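Local atomic coordinates of N5-Carboxyaminoimidazole ribonucleotide synthetase (Staphylococcus aureus subsp. aureus, PDB entry 3ORQ), a protein that catalyses the ATP-dependent joining of hydrogencarbonate to 5-aminoimidazole ribonucleotide, giving N5-carboxyaminoimidazole ribonucleotide in purine biosynthesis. Residues E114-V125 against N264-A272; F330-Y341 against K351-T359. All coordinates share one frame; numbering follows the deposited sequence.

In the fold
The two contacts sit at the two ends of one antiparallel sheet, its outermost strands within this chain being 266-272 and 338-340. Contact 1 sets the end of helix 111-120 and the loop after it against edge strand 266-272, within the ATP-grasp domain. Contact 2 follows later in the chain, in the C-terminal domain, where strand 338-340 forms the opposite edge by pairing with strand 351-358. Their centres lie 33 Å apart, on opposite sides of the centre of the chain, and they do not touch. Contact 1 carries nucleotide and magnesium ligands directly, whereas contact 2 borders the second subunit, with the K351 side chain about 5 Å from bound pyrophosphate and about 8 Å from ADP (nearest atoms).

Contact 1 (E114-V125 against N264-A272); sequences EKETLKSAGTKV and NQLYVNEIA. With MG (magnesium ion), chain C; ADP (adenosine-5'-diphosphate), chain D.
The ring of Y267 meets V125 O near its plane, at the CD2 edge, while the side chain of K124 runs beside it in the same direction, its CE approaching CE2 obliquely at 3.6 Å. A bend in the K124 chain at chi2 (75°) turns it along the ring, and CG passes close to L266 O on the way. The carboxylates of E114 and E270 are nearly parallel in plane (8°) but displaced and not in contact, OE1 of E114 standing 4.9 Å from OE1 of E270. E114 reaches across as an extended chain, and its OE2 receives the backbone N-H of I271 at 2.8 Å, almost perfectly straight (176°) and nearly along the C-O axis. The glutamate thus fastens the helix to the residue directly after a magnesium ligand. Farther along, the branched tip of L118 divides its contacts, CD1 touching V268 CG1 at 3.9 Å and CD2 meeting I271 CD1 at 3.6 Å. T123 lays its CB against V268 CG2, just past the Schellman motif in which G122 ends the helix. K124 O then takes the N-H of V268 at 2.8 Å, so the loop as well as the helix holds the strand. The polar end of K115 turns to E186 in a salt bridge. Beyond the hydrophobic contacts, N269 ND2 donates to O2A of ADP, and E270 OE2 binds magnesium at 2.2 Å, with E257 from the adjoining strand as the second protein ligand. N269 and E270 both face E257 in a classic beta bulge, two residues opposite one; N269 meets the phosphate oxygen and E270 the magnesium that this oxygen also binds, in the nucleotide-magnesium site of an ATP-grasp enzyme.

Contact 2 (F330-Y341 against K351-T359); sequences FNEHPEWHLHIY and KMGHMTVLT
H354 turns its imidazole toward H339 through a chi1 of 68°, which sets CG between its own backbone N and carbonyl carbon. The two rings lie side by side as an offset stack, centroids 4.1 Å apart and planes at 20°, with H354 NE2 over one face of the H339 ring and H339 CB over a face of the H354 ring. At the H354 edge, ND1 shares a short hydrogen bond of 2.6 Å with Y341 OH; either atom could be the donor. Stack and bond together limit rotation of the H354 ring, while H339 NE2 is held by E284. The Y341 ring lies flat over G353, whose CA sits 3.4 Å from the ring centroid in a CH-pi contact. These side chains decorate an antiparallel beta hairpin: H339 and H354 form a hydrogen-bonded pair, I340 and G353 the next, non-hydrogen-bonded one, and M352 with G353 makes a classic beta bulge opposite L318 of the neighbouring strand. Y341 N closes the ladder on M352 O at 2.9 Å. On the other face of the hairpin, selenomethionine M355 also places CG between backbone N and carbonyl carbon (chi1 49°), then bends at chi3, running alongside W336. Its SE approaches the tryptophan six-membered ring obliquely, 4.2 Å from the centroid, a Met-aromatic contact; H333 CB lies over the opposite face. V357 CG2 comes beside CD1 of the same indole. Just after the 3-10 segment 334-336, H337 ND1 reaches T356 O at 3.2 Å, nearly in the imidazole plane, and a water bridges E335 O to L358 N. The H337 ring also meets that of Y288 of the second subunit, bringing this end of the hairpin to the dimer interface.

Contact 1 (E114-V125 against N264-A272)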
loop_
_atom_site.group_PDB
_atom_site.type_symbol
_atom_site.label_atom_id
_atom_site.label_comp_id
_atom_site.label_asym_id
_atom_site.label_seq_id
_atom_site.Cartn_x
_atom_site.Cartn_y
_atom_site.Cartn_z
ATOM N N GLU A 114 31.927 0.820 -12.005
ATOM C CA GLU A 114 31.348 0.308 -10.768
ATOM C C GLU A 114 32.364 -0.500 -9.962
ATOM O O GLU A 114 32.506 -0.304 -8.748
ATOM C CB GLU A 114 30.135 -0.552 -11.078
ATOM C CG GLU A 114 29.515 -1.255 -9.882
ATOM C CD GLU A 114 28.149 -1.856 -10.210
ATOM O OE1 GLU A 114 27.967 -2.409 -11.317
ATOM O OE2 GLU A 114 27.241 -1.775 -9.361
ATOM N N LYS A 115 33.065 -1.410 -10.640
ATOM C CA LYS A 115 34.091 -2.220 -9.995
ATOM C C LYS A 115 35.247 -1.362 -9.508
ATOM O O LYS A 115 35.657 -1.509 -8.362
ATOM C CB LYS A 115 34.564 -3.381 -10.880
ATOM C CG LYS A 115 33.571 -4.539 -10.931
ATOM C CD LYS A 115 33.876 -5.513 -12.064
ATOM C CE LYS A 115 32.638 -6.382 -12.375
ATOM N NZ LYS A 115 32.159 -7.090 -11.156
ATOM N N GLU A 116 35.730 -0.452 -10.348
ATOM C CA GLU A 116 36.839 0.434 -9.981
ATOM C C GLU A 116 36.503 1.204 -8.713
ATOM O O GLU A 116 37.287 1.221 -7.757
ATOM C CB GLU A 116 37.148 1.421 -11.103
ATOM C CG GLU A 116 37.966 0.851 -12.264
ATOM C CD GLU A 116 38.156 1.854 -13.407
ATOM O OE1 GLU A 116 37.399 2.855 -13.466
ATOM O OE2 GLU A 116 39.058 1.638 -14.255
ATOM N N THR A 117 35.302 1.799 -8.695
ATOM C CA THR A 117 34.885 2.621 -7.573
ATOM C C THR A 117 34.865 1.810 -6.282
ATOM O O THR A 117 35.355 2.268 -5.234
ATOM C CB THR A 117 33.490 3.236 -7.807
ATOM O OG1 THR A 117 33.514 4.017 -9.003
ATOM C CG2 THR A 117 33.095 4.123 -6.638
ATOM N N LEU A 118 34.306 0.607 -6.363
ATOM C CA LEU A 118 34.218 -0.252 -5.190
ATOM C C LEU A 118 35.614 -0.570 -4.618
ATOM O O LEU A 118 35.866 -0.401 -3.417
ATOM C CB LEU A 118 33.445 -1.527 -5.533
ATOM C CG LEU A 118 31.973 -1.434 -5.950
ATOM C CD1 LEU A 118 31.395 -2.829 -6.346
ATOM C CD2 LEU A 118 31.140 -0.776 -4.848
ATOM N N LYS A 119 36.537 -0.974 -5.483
ATOM C CA LYS A 119 37.897 -1.251 -5.040
ATOM C C LYS A 119 38.556 -0.011 -4.454
ATOM O O LYS A 119 39.209 -0.068 -3.402
ATOM C CB LYS A 119 38.744 -1.778 -6.193
ATOM C CG LYS A 119 40.105 -2.294 -5.753
ATOM C CD LYS A 119 40.793 -2.958 -6.921
ATOM C CE LYS A 119 42.054 -3.712 -6.518
ATOM N NZ LYS A 119 42.452 -4.587 -7.675
ATOM N N SER A 120 38.391 1.107 -5.145
ATOM C CA SER A 120 38.907 2.385 -4.688
ATOM C C SER A 120 38.254 2.912 -3.364
ATOM O O SER A 120 38.835 3.730 -2.647
ATOM C CB SER A 120 38.776 3.389 -5.823
ATOM O OG SER A 120 39.381 4.605 -5.470
ATOM N N ALA A 121 37.066 2.431 -3.037
ATOM C CA ALA A 121 36.444 2.778 -1.766
ATOM C C ALA A 121 36.933 1.831 -0.687
ATOM O O ALA A 121 36.496 1.913 0.450
ATOM C CB ALA A 121 34.902 2.719 -1.867
ATOM N N GLY A 122 37.836 0.918 -1.062
ATOM C CA GLY A 122 38.335 -0.105 -0.142
ATOM C C GLY A 122 37.322 -1.162 0.284
ATOM O O GLY A 122 37.439 -1.740 1.356
ATOM N N THR A 123 36.321 -1.430 -0.555
ATOM C CA THR A 123 35.411 -2.553 -0.294
ATOM C C THR A 123 36.025 -3.877 -0.808
ATOM O O THR A 123 36.979 -3.873 -1.577
ATOM C CB THR A 123 34.068 -2.363 -0.972
ATOM O OG1 THR A 123 34.250 -2.560 -2.367
ATOM C CG2 THR A 123 33.519 -0.974 -0.748
ATOM N N LYS A 124 35.465 -5.009 -0.395
ATOM C CA LYS A 124 35.956 -6.294 -0.888
ATOM C C LYS A 124 35.268 -6.654 -2.223
ATOM O O LYS A 124 34.143 -7.157 -2.245
ATOM C CB LYS A 124 35.772 -7.392 0.188
ATOM C CG LYS A 124 36.283 -8.811 -0.199
ATOM C CD LYS A 124 37.803 -8.980 -0.168
ATOM C CE LYS A 124 38.204 -10.364 -0.689
ATOM N NZ LYS A 124 39.665 -10.543 -0.981
ATOM N N VAL A 125 35.945 -6.376 -3.326
ATOM C CA VAL A 125 35.440 -6.683 -4.665
ATOM C C VAL A 125 36.024 -8.007 -5.195
ATOM O O VAL A 125 37.123 -8.402 -4.828
ATOM C CB VAL A 125 35.792 -5.531 -5.658
ATOM C CG1 VAL A 125 35.476 -5.907 -7.097
ATOM C CG2 VAL A 125 35.032 -4.289 -5.306
ATOM N N ASN A 264 32.815 -18.505 3.626
ATOM C CA ASN A 264 32.142 -17.460 4.411
ATOM C C ASN A 264 32.704 -16.049 4.225
ATOM O O ASN A 264 32.478 -15.171 5.057
ATOM C CB ASN A 264 32.092 -17.829 5.891
ATOM C CG ASN A 264 30.694 -17.812 6.443
ATOM O OD1 ASN A 264 29.803 -18.477 5.908
ATOM N ND2 ASN A 264 30.490 -17.078 7.540
ATOM N N GLN A 265 33.431 -15.840 3.129
ATOM C CA GLN A 265 33.961 -14.524 2.780
ATOM C C GLN A 265 32.972 -13.620 2.002
ATOM O O GLN A 265 32.375 -14.057 1.000
ATOM C CB GLN A 265 35.223 -14.692 1.963
ATOM C CG GLN A 265 36.034 -13.445 1.796
ATOM C CD GLN A 265 37.507 -13.747 1.858
ATOM O OE1 GLN A 265 38.051 -13.982 2.943
ATOM N NE2 GLN A 265 38.166 -13.767 0.691
ATOM N N LEU A 266 32.857 -12.365 2.450
ATOM C CA LEU A 266 31.918 -11.389 1.886
ATOM C C LEU A 266 32.570 -10.584 0.781
ATOM O O LEU A 266 33.637 -10.015 0.986
ATOM C CB LEU A 266 31.396 -10.417 2.965
ATOM C CG LEU A 266 30.174 -9.525 2.633
ATOM C CD1 LEU A 266 28.907 -10.365 2.536
ATOM C CD2 LEU A 266 29.947 -8.355 3.607
ATOM N N TYR A 267 31.944 -10.552 -0.392
ATOM C CA TYR A 267 32.327 -9.593 -1.425
ATOM C C TYR A 267 31.114 -8.737 -1.840
ATOM O O TYR A 267 29.981 -9.244 -1.945
ATOM C CB TYR A 267 32.853 -10.270 -2.696
ATOM C CG TYR A 267 33.949 -11.332 -2.573
ATOM C CD1 TYR A 267 33.704 -12.563 -1.952
ATOM C CD2 TYR A 267 35.201 -11.137 -3.160
ATOM C CE1 TYR A 267 34.667 -13.525 -1.890
ATOM C CE2 TYR A 267 36.153 -12.101 -3.109
ATOM C CZ TYR A 267 35.886 -13.292 -2.474
ATOM O OH TYR A 267 36.860 -14.266 -2.399
ATOM N N VAL A 268 31.362 -7.461 -2.123
ATOM C CA VAL A 268 30.384 -6.640 -2.805
ATOM C C VAL A 268 30.334 -7.064 -4.266
ATOM O O VAL A 268 31.373 -7.076 -4.931
ATOM C CB VAL A 268 30.784 -5.164 -2.722
ATOM C CG1 VAL A 268 29.665 -4.276 -3.188
ATOM C CG2 VAL A 268 31.166 -4.816 -1.312
ATOM N N ASN A 269 29.139 -7.406 -4.758
ATOM C CA ASN A 269 28.915 -7.661 -6.171
ATOM C C ASN A 269 28.588 -6.411 -6.992
ATOM O O ASN A 269 29.322 -6.040 -7.901
ATOM C CB ASN A 269 27.806 -8.702 -6.377
ATOM C CG ASN A 269 27.424 -8.889 -7.882
ATOM O OD1 ASN A 269 28.268 -8.742 -8.781
ATOM N ND2 ASN A 269 26.140 -9.189 -8.144
ATOM N N GLU A 270 27.448 -5.794 -6.706
ATOM C CA GLU A 270 27.012 -4.629 -7.468
ATOM C C GLU A 270 26.059 -3.759 -6.648
ATOM O O GLU A 270 25.510 -4.219 -5.642
ATOM C CB GLU A 270 26.336 -5.085 -8.781
ATOM C CG GLU A 270 24.926 -5.724 -8.622
ATOM C CD GLU A 270 24.391 -6.405 -9.895
ATOM O OE1 GLU A 270 25.124 -6.443 -10.936
ATOM O OE2 GLU A 270 23.233 -6.933 -9.843
ATOM N N ILE A 271 25.856 -2.515 -7.088
ATOM C CA ILE A 271 24.935 -1.597 -6.433
ATOM C C ILE A 271 23.863 -1.066 -7.421
ATOM O O ILE A 271 24.190 -0.618 -8.528
ATOM C CB ILE A 271 25.663 -0.399 -5.831
ATOM C CG1 ILE A 271 26.947 -0.820 -5.124
ATOM C CG2 ILE A 271 24.727 0.395 -4.875
ATOM C CD1 ILE A 271 27.774 0.395 -4.615
ATOM N N ALA A 272 22.592 -1.122 -6.982
ATOM C CA ALA A 272 21.447 -0.570 -7.702
ATOM C C ALA A 272 21.033 0.720 -7.004
ATOM O O ALA A 272 20.676 0.697 -5.827
ATOM C CB ALA A 272 20.290 -1.564 -7.728
HETATM MG MG MG C . 22.245 -8.878 -9.714
HETATM P PB ADP D . 22.812 -8.864 -13.260
HETATM O O1B ADP D . 23.342 -7.463 -13.093
HETATM O O2B ADP D . 21.855 -9.404 -12.234
HETATM O O3B ADP D . 22.364 -9.117 -14.673
HETATM P PA ADP D . 24.982 -10.021 -11.830
HETATM O O1A ADP D . 26.376 -9.535 -12.139
HETATM O O2A ADP D . 24.268 -9.457 -10.628
HETATM O O3A ADP D . 24.074 -9.857 -13.159
HETATM O "O5'" ADP D . 24.964 -11.620 -11.682
HETATM C "C5'" ADP D . 23.750 -12.351 -11.653
HETATM C "C4'" ADP D . 23.989 -13.660 -10.922
HETATM O "O4'" ADP D . 25.031 -14.436 -11.570
HETATM C "C3'" ADP D . 24.448 -13.461 -9.475
HETATM O "O3'" ADP D . 23.377 -13.318 -8.536
HETATM C "C2'" ADP D . 25.244 -14.730 -9.215
HETATM O "O2'" ADP D . 24.404 -15.748 -8.701
HETATM C "C1'" ADP D . 25.805 -15.126 -10.576
HETATM N N9 ADP D . 27.176 -14.571 -10.581
HETATM C C8 ADP D . 27.528 -13.371 -11.091
HETATM N N7 ADP D . 28.847 -13.117 -10.910
HETATM C C5 ADP D . 29.348 -14.209 -10.278
HETATM C C6 ADP D . 30.695 -14.613 -9.798
HETATM N N6 ADP D . 31.747 -13.767 -9.972
HETATM N N1 ADP D . 30.799 -15.813 -9.181
HETATM C C2 ADP D . 29.738 -16.637 -9.003
HETATM N N3 ADP D . 28.481 -16.336 -9.413
HETATM C C4 ADP D . 28.247 -15.155 -10.048
#

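Contact 2 (F330-Y341 against K351-T359)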
loop_
_atom_site.group_PDB
_atom_site.type_symbol
_atom_site.label_atom_id
_atom_site.label_comp_id
_atom_site.label_asym_id
_atom_site.label_seq_id
_atom_site.Cartn_x
_atom_site.Cartn_y
_atom_site.Cartn_z
ATOM N N PHE A 330 -4.115 -19.099 -7.708
ATOM C CA PHE A 330 -3.987 -17.856 -6.942
ATOM C C PHE A 330 -5.144 -17.648 -5.997
ATOM O O PHE A 330 -4.961 -17.207 -4.871
ATOM C CB PHE A 330 -3.817 -16.625 -7.852
ATOM C CG PHE A 330 -2.441 -16.514 -8.473
ATOM C CD1 PHE A 330 -1.380 -17.283 -7.987
ATOM C CD2 PHE A 330 -2.207 -15.643 -9.543
ATOM C CE1 PHE A 330 -0.093 -17.196 -8.543
ATOM C CE2 PHE A 330 -0.924 -15.542 -10.120
ATOM C CZ PHE A 330 0.130 -16.320 -9.603
ATOM N N ASN A 331 -6.338 -18.004 -6.450
ATOM C CA ASN A 331 -7.550 -17.574 -5.795
ATOM C C ASN A 331 -7.780 -18.310 -4.495
ATOM O O ASN A 331 -8.581 -17.863 -3.668
ATOM C CB ASN A 331 -8.746 -17.689 -6.760
ATOM C CG ASN A 331 -9.756 -18.690 -6.321
ATOM O OD1 ASN A 331 -10.819 -18.325 -5.797
ATOM N ND2 ASN A 331 -9.446 -19.964 -6.523
ATOM N N GLU A 332 -7.078 -19.428 -4.309
ATOM C CA GLU A 332 -7.253 -20.225 -3.086
ATOM C C GLU A 332 -6.129 -19.973 -2.077
ATOM O O GLU A 332 -6.019 -20.665 -1.070
ATOM C CB GLU A 332 -7.422 -21.739 -3.395
ATOM C CG GLU A 332 -6.394 -22.309 -4.361
ATOM C CD GLU A 332 -6.623 -23.806 -4.752
ATOM O OE1 GLU A 332 -7.167 -24.073 -5.853
ATOM O OE2 GLU A 332 -6.220 -24.705 -3.977
ATOM N N HIS A 333 -5.301 -18.969 -2.360
ATOM C CA HIS A 333 -4.102 -18.713 -1.590
ATOM C C HIS A 333 -3.917 -17.251 -1.241
ATOM O O HIS A 333 -2.968 -16.613 -1.727
ATOM C CB HIS A 333 -2.928 -19.189 -2.377
ATOM C CG HIS A 333 -2.819 -20.681 -2.447
ATOM N ND1 HIS A 333 -2.218 -21.433 -1.458
ATOM C CD2 HIS A 333 -3.187 -21.555 -3.410
ATOM C CE1 HIS A 333 -2.242 -22.705 -1.801
ATOM N NE2 HIS A 333 -2.834 -22.807 -2.974
ATOM N N PRO A 334 -4.831 -16.706 -0.413
ATOM C CA PRO A 334 -4.751 -15.337 0.027
ATOM C C PRO A 334 -3.433 -15.058 0.778
ATOM O O PRO A 334 -2.981 -13.914 0.788
ATOM C CB PRO A 334 -5.955 -15.209 0.978
ATOM C CG PRO A 334 -6.201 -16.644 1.474
ATOM C CD PRO A 334 -5.895 -17.457 0.284
ATOM N N GLU A 335 -2.815 -16.092 1.350
ATOM C CA GLU A 335 -1.547 -15.963 2.087
ATOM C C GLU A 335 -0.366 -15.726 1.144
ATOM O O GLU A 335 0.755 -15.563 1.612
ATOM C CB GLU A 335 -1.280 -17.164 3.046
ATOM C CG GLU A 335 -0.974 -18.491 2.348
ATOM C CD GLU A 335 -2.216 -19.295 1.906
ATOM O OE1 GLU A 335 -3.299 -18.723 1.709
ATOM O OE2 GLU A 335 -2.103 -20.526 1.744
ATOM N N TRP A 336 -0.614 -15.691 -0.167
ATOM C CA TRP A 336 0.437 -15.336 -1.104
ATOM C C TRP A 336 0.612 -13.814 -1.327
ATOM O O TRP A 336 1.626 -13.385 -1.890
ATOM C CB TRP A 336 0.234 -16.078 -2.434
ATOM C CG TRP A 336 0.510 -17.584 -2.321
ATOM C CD1 TRP A 336 0.933 -18.271 -1.200
ATOM C CD2 TRP A 336 0.427 -18.552 -3.368
ATOM N NE1 TRP A 336 1.083 -19.585 -1.491
ATOM C CE2 TRP A 336 0.787 -19.800 -2.809
ATOM C CE3 TRP A 336 0.066 -18.486 -4.724
ATOM C CZ2 TRP A 336 0.821 -20.999 -3.560
ATOM C CZ3 TRP A 336 0.091 -19.691 -5.490
ATOM C CH2 TRP A 336 0.466 -20.933 -4.891
ATOM N N HIS A 337 -0.336 -13.005 -0.871
ATOM C CA HIS A 337 -0.271 -11.527 -1.014
ATOM C C HIS A 337 0.260 -11.192 -2.400
ATOM O O HIS A 337 1.416 -10.762 -2.572
ATOM C CB HIS A 337 0.592 -10.857 0.064
ATOM C CG HIS A 337 0.046 -10.972 1.468
ATOM N ND1 HIS A 337 0.494 -11.915 2.375
ATOM C CD2 HIS A 337 -0.905 -10.265 2.111
ATOM C CE1 HIS A 337 -0.164 -11.792 3.513
ATOM N NE2 HIS A 337 -1.006 -10.779 3.385
ATOM N N LEU A 338 -0.583 -11.421 -3.395
ATOM C CA LEU A 338 -0.136 -11.337 -4.759
ATOM C C LEU A 338 -0.068 -9.909 -5.246
ATOM O O LEU A 338 -1.004 -9.137 -5.011
ATOM C CB LEU A 338 -1.078 -12.143 -5.641
ATOM C CG LEU A 338 -0.812 -13.620 -5.458
ATOM C CD1 LEU A 338 -2.159 -14.489 -5.452
ATOM C CD2 LEU A 338 0.184 -14.023 -6.531
ATOM N N HIS A 339 1.047 -9.576 -5.915
ATOM C CA HIS A 339 1.222 -8.309 -6.657
ATOM C C HIS A 339 1.282 -8.624 -8.146
ATOM O O HIS A 339 2.155 -9.380 -8.583
ATOM C CB HIS A 339 2.559 -7.639 -6.290
ATOM C CG HIS A 339 2.570 -7.033 -4.933
ATOM N ND1 HIS A 339 2.719 -5.676 -4.724
ATOM C CD2 HIS A 339 2.417 -7.588 -3.707
ATOM C CE1 HIS A 339 2.704 -5.431 -3.427
ATOM N NE2 HIS A 339 2.501 -6.568 -2.785
ATOM N N ILE A 340 0.377 -8.054 -8.937
ATOM C CA ILE A 340 0.428 -8.306 -10.383
ATOM C C ILE A 340 0.609 -6.965 -11.004
ATOM O O ILE A 340 -0.218 -6.068 -10.788
ATOM C CB ILE A 340 -0.849 -9.036 -10.926
ATOM C CG1 ILE A 340 -0.696 -10.545 -10.773
ATOM C CG2 ILE A 340 -0.962 -8.836 -12.430
ATOM C CD1 ILE A 340 -0.706 -11.011 -9.413
ATOM N N TYR A 341 1.698 -6.796 -11.745
ATOM C CA TYR A 341 2.105 -5.460 -12.140
ATOM C C TYR A 341 1.168 -4.839 -13.132
ATOM O O TYR A 341 0.976 -3.620 -13.106
ATOM C CB TYR A 341 3.541 -5.432 -12.656
ATOM C CG TYR A 341 4.491 -5.935 -11.606
ATOM C CD1 TYR A 341 4.247 -5.709 -10.255
ATOM C CD2 TYR A 341 5.643 -6.651 -11.974
ATOM C CE1 TYR A 341 5.159 -6.179 -9.248
ATOM C CE2 TYR A 341 6.567 -7.140 -10.984
ATOM C CZ TYR A 341 6.331 -6.895 -9.654
ATOM O OH TYR A 341 7.232 -7.393 -8.711
ATOM N N LYS A 351 9.248 -10.257 -15.683
ATOM C CA LYS A 351 8.780 -10.177 -14.303
ATOM C C LYS A 351 7.397 -9.596 -14.377
ATOM O O LYS A 351 7.250 -8.426 -14.739
ATOM C CB LYS A 351 9.683 -9.256 -13.496
ATOM C CG LYS A 351 11.044 -9.823 -13.239
ATOM C CD LYS A 351 11.969 -8.827 -12.578
ATOM C CE LYS A 351 13.341 -9.430 -12.421
ATOM N NZ LYS A 351 14.262 -8.458 -11.717
HETATM N N MSE A 352 6.381 -10.387 -14.037
HETATM C CA MSE A 352 4.988 -9.973 -14.230
HETATM C C MSE A 352 4.362 -9.571 -12.903
HETATM O O MSE A 352 3.290 -8.954 -12.871
HETATM C CB MSE A 352 4.174 -11.129 -14.865
HETATM C CG MSE A 352 4.791 -11.689 -16.192
HETATM SE SE MSE A 352 4.859 -10.400 -17.637
HETATM C CE MSE A 352 3.038 -10.136 -17.973
ATOM N N GLY A 353 4.994 -9.992 -11.815
ATOM C CA GLY A 353 4.465 -9.706 -10.484
ATOM C C GLY A 353 5.347 -10.381 -9.459
ATOM O O GLY A 353 6.426 -10.865 -9.807
ATOM N N HIS A 354 4.892 -10.393 -8.197
ATOM C CA HIS A 354 5.559 -11.168 -7.164
ATOM C C HIS A 354 4.541 -11.531 -6.079
ATOM O O HIS A 354 3.401 -11.023 -6.029
ATOM C CB HIS A 354 6.759 -10.409 -6.578
ATOM C CG HIS A 354 6.373 -9.193 -5.770
ATOM N ND1 HIS A 354 6.257 -7.936 -6.322
ATOM C CD2 HIS A 354 6.096 -9.050 -4.448
ATOM C CE1 HIS A 354 5.915 -7.067 -5.380
ATOM N NE2 HIS A 354 5.790 -7.724 -4.235
HETATM N N MSE A 355 4.962 -12.428 -5.207
HETATM C CA MSE A 355 4.146 -12.827 -4.110
HETATM C C MSE A 355 4.993 -12.788 -2.843
HETATM O O MSE A 355 6.194 -13.071 -2.860
HETATM C CB MSE A 355 3.542 -14.222 -4.354
HETATM C CG MSE A 355 4.509 -15.288 -4.795
HETATM SE SE MSE A 355 3.559 -17.000 -4.979
HETATM C CE MSE A 355 2.167 -16.387 -5.964
ATOM N N THR A 356 4.363 -12.416 -1.752
ATOM C CA THR A 356 5.069 -12.339 -0.501
ATOM C C THR A 356 4.287 -13.134 0.518
ATOM O O THR A 356 3.104 -12.823 0.810
ATOM C CB THR A 356 5.166 -10.898 -0.024
ATOM O OG1 THR A 356 5.957 -10.165 -0.970
ATOM C CG2 THR A 356 5.821 -10.820 1.378
ATOM N N VAL A 357 4.955 -14.139 1.056
ATOM C CA VAL A 357 4.356 -15.031 2.013
ATOM C C VAL A 357 4.907 -14.720 3.399
ATOM O O VAL A 357 6.047 -14.977 3.694
ATOM C CB VAL A 357 4.648 -16.488 1.634
ATOM C CG1 VAL A 357 3.809 -17.410 2.436
ATOM C CG2 VAL A 357 4.414 -16.727 0.100
ATOM N N LEU A 358 4.079 -14.172 4.257
ATOM C CA LEU A 358 4.507 -13.915 5.621
ATOM C C LEU A 358 4.473 -15.226 6.344
ATOM O O LEU A 358 3.539 -15.994 6.166
ATOM C CB LEU A 358 3.579 -12.909 6.298
ATOM C CG LEU A 358 3.546 -11.510 5.650
ATOM C CD1 LEU A 358 2.600 -10.568 6.427
ATOM C CD2 LEU A 358 4.968 -10.927 5.588
ATOM N N THR A 359 5.500 -15.501 7.143
ATOM C CA THR A 359 5.603 -16.831 7.773
ATOM C C THR A 359 6.381 -16.795 9.094
ATOM O O THR A 359 7.337 -16.027 9.236
ATOM C CB THR A 359 6.297 -17.820 6.809
ATOM O OG1 THR A 359 6.321 -19.150 7.362
ATOM C CG2 THR A 359 7.719 -17.362 6.513
HETATM O O HOH W 1 1.410 -14.720 4.124
#